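Local coordinates for beta-lactamase (Nostoc sp., PDB 6NHS), which is a class D beta-lactamase, probably hydrolysing the amide bond of beta-lactam antibiotics through an acylated serine as in other serine beta-lactamases, at residues F230-D235 with I246-R251. Residues are numbered along the deposited sequence; the frame is centred on the assembly and turned at random.
Sequences FATNID and IEVTRR
Thr232 and Thr249 meet hydroxyl to hydroxyl where helix 239-255 packs on the strand that precedes it in the chain, and their CA atoms, 6.6 Å apart, are the nearest pair between the segments. Thr232 OG1 donates to Thr249 OG1 at 2.8 Å, and Thr249 OG1 is also bonded to the carbonyl oxygen of Arg245, one turn back in its own helix. The methyl groups of the two threonines go separate ways. With chi1 of Thr249 at -52°, its hydroxyl turns to Thr232 and its methyl, trans to the amide N, reaches over one face of the Phe230 ring, the two side chains crossing at about a right angle. Thr249 CG2 lies 3.9 Å from the centroid of the Phe230 ring, displaced toward its CD1-CE1 rim, in a CH-pi contact. Thr232 CG2 instead meets Val248 CG2, a tight carbon pair at 3.5 Å. Phe230 also meets the ring of Phe217 on the adjacent strand, while Leu31 and Ile33 lie against Val248. The axes of 230-235 and 246-251 approach to 8.8 Å, their N-to-C directions 135° apart, so this part of the helix lies aslant on one face of the antiparallel sheet of the penicillin-recognising fold; helix 161-172 covers Ala231 on the opposite face. With all four touching residues buried, methyl groups and a ring surround a polar centre: the hydroxyl pair, continued to the Arg245 carbonyl, gives both OG1 atoms a partner inside the sheet-helix interface.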
loop_
_atom_site.group_PDB
_atom_site.type_symbol
_atom_site.label_atom_id
_atom_site.label_comp_id
_atom_site.label_asym_id
_atom_site.label_seq_id
_atom_site.Cartn_x
_atom_site.Cartn_y
_atom_site.Cartn_z
ATOM N N PHE A 230 3.498 -8.782 -3.957
ATOM C CA PHE A 230 4.814 -8.306 -3.556
ATOM C C PHE A 230 4.698 -7.248 -2.467
ATOM O O PHE A 230 3.706 -6.519 -2.376
ATOM C CB PHE A 230 5.610 -7.741 -4.744
ATOM C CG PHE A 230 4.953 -6.561 -5.415
ATOM C CD1 PHE A 230 5.147 -5.274 -4.938
ATOM C CD2 PHE A 230 4.156 -6.740 -6.536
ATOM C CE1 PHE A 230 4.545 -4.186 -5.556
ATOM C CE2 PHE A 230 3.550 -5.647 -7.162
ATOM C CZ PHE A 230 3.747 -4.375 -6.668
ATOM N N ALA A 231 5.743 -7.172 -1.646
ATOM C CA ALA A 231 5.897 -6.130 -0.639
ATOM C C ALA A 231 7.375 -5.788 -0.558
ATOM O O ALA A 231 8.198 -6.651 -0.223
ATOM C CB ALA A 231 5.369 -6.574 0.732
ATOM N N THR A 232 7.703 -4.541 -0.881
ATOM C CA THR A 232 9.060 -4.023 -0.816
ATOM C C THR A 232 9.154 -3.019 0.326
ATOM O O THR A 232 8.264 -2.180 0.505
ATOM C CB THR A 232 9.458 -3.363 -2.145
ATOM O OG1 THR A 232 9.531 -4.361 -3.173
ATOM C CG2 THR A 232 10.808 -2.680 -2.026
ATOM N N ASN A 233 10.231 -3.110 1.102
ATOM C CA ASN A 233 10.420 -2.254 2.267
ATOM C C ASN A 233 11.891 -1.882 2.344
ATOM O O ASN A 233 12.744 -2.770 2.393
ATOM C CB ASN A 233 9.973 -2.972 3.546
ATOM C CG ASN A 233 9.988 -2.070 4.755
ATOM O OD1 ASN A 233 11.043 -1.798 5.323
ATOM N ND2 ASN A 233 8.808 -1.601 5.159
ATOM N N ILE A 234 12.192 -0.579 2.339
ATOM C CA ILE A 234 13.577 -0.118 2.303
ATOM C C ILE A 234 13.793 1.007 3.308
ATOM O O ILE A 234 12.854 1.665 3.760
ATOM C CB ILE A 234 13.997 0.371 0.897
ATOM C CG1 ILE A 234 13.245 1.662 0.542
ATOM C CG2 ILE A 234 13.752 -0.701 -0.143
ATOM C CD1 ILE A 234 13.824 2.404 -0.664
ATOM N N ASP A 235 15.066 1.226 3.638
ATOM C CA ASP A 235 15.486 2.452 4.300
ATOM C C ASP A 235 15.618 3.573 3.274
ATOM O O ASP A 235 16.179 3.379 2.193
ATOM C CB ASP A 235 16.834 2.262 5.000
ATOM C CG ASP A 235 16.761 1.335 6.201
ATOM O OD1 ASP A 235 15.651 0.922 6.593
ATOM O OD2 ASP A 235 17.836 1.026 6.752
ATOM N N ILE A 246 10.275 1.493 -6.210
ATOM C CA ILE A 246 9.693 0.816 -7.361
ATOM C C ILE A 246 10.768 0.096 -8.168
ATOM O O ILE A 246 10.541 -1.007 -8.676
ATOM C CB ILE A 246 8.904 1.832 -8.207
ATOM C CG1 ILE A 246 7.634 2.246 -7.452
ATOM C CG2 ILE A 246 8.573 1.271 -9.585
ATOM C CD1 ILE A 246 6.846 3.330 -8.106
ATOM N N GLU A 247 11.962 0.688 -8.268
ATOM C CA GLU A 247 13.006 0.112 -9.109
ATOM C C GLU A 247 13.458 -1.256 -8.601
ATOM O O GLU A 247 13.681 -2.174 -9.402
ATOM C CB GLU A 247 14.185 1.079 -9.208
ATOM C CG GLU A 247 15.299 0.631 -10.151
ATOM C CD GLU A 247 14.838 0.458 -11.591
ATOM O OE1 GLU A 247 13.812 1.051 -11.977
ATOM O OE2 GLU A 247 15.505 -0.286 -12.338
ATOM N N VAL A 248 13.604 -1.426 -7.281
ATOM C CA VAL A 248 14.016 -2.749 -6.809
ATOM C C VAL A 248 12.895 -3.752 -7.013
ATOM O O VAL A 248 13.154 -4.932 -7.277
ATOM C CB VAL A 248 14.480 -2.742 -5.339
ATOM C CG1 VAL A 248 15.635 -1.805 -5.146
ATOM C CG2 VAL A 248 13.343 -2.402 -4.399
ATOM N N THR A 249 11.639 -3.310 -6.898
ATOM C CA THR A 249 10.521 -4.187 -7.215
ATOM C C THR A 249 10.569 -4.610 -8.679
ATOM O O THR A 249 10.435 -5.796 -9.000
ATOM C CB THR A 249 9.198 -3.488 -6.892
ATOM O OG1 THR A 249 9.232 -2.997 -5.547
ATOM C CG2 THR A 249 8.036 -4.459 -7.026
ATOM N N ARG A 250 10.787 -3.644 -9.581
ATOM C CA ARG A 250 10.907 -3.944 -11.006
ATOM C C ARG A 250 12.013 -4.954 -11.269
ATOM O O ARG A 250 11.808 -5.957 -11.960
ATOM C CB ARG A 250 11.199 -2.670 -11.804
ATOM C CG ARG A 250 10.096 -1.672 -11.873
ATOM C CD ARG A 250 10.421 -0.619 -12.931
ATOM N NE ARG A 250 9.289 0.271 -13.096
ATOM C CZ ARG A 250 8.256 0.001 -13.882
ATOM N NH1 ARG A 250 7.253 0.862 -13.966
ATOM N NH2 ARG A 250 8.246 -1.119 -14.598
ATOM N N ARG A 251 13.209 -4.682 -10.744
ATOM C CA ARG A 251 14.343 -5.561 -11.003
ATOM C C ARG A 251 14.117 -6.944 -10.410
ATOM O O ARG A 251 14.553 -7.950 -10.982
ATOM C CB ARG A 251 15.624 -4.933 -10.456
ATOM C CG ARG A 251 15.939 -3.584 -11.085
ATOM C CD ARG A 251 17.321 -3.099 -10.700
ATOM N NE ARG A 251 17.605 -1.779 -11.254
ATOM C CZ ARG A 251 18.818 -1.238 -11.311
ATOM N NH1 ARG A 251 19.868 -1.909 -10.855
ATOM N NH2 ARG A 251 18.981 -0.029 -11.833
#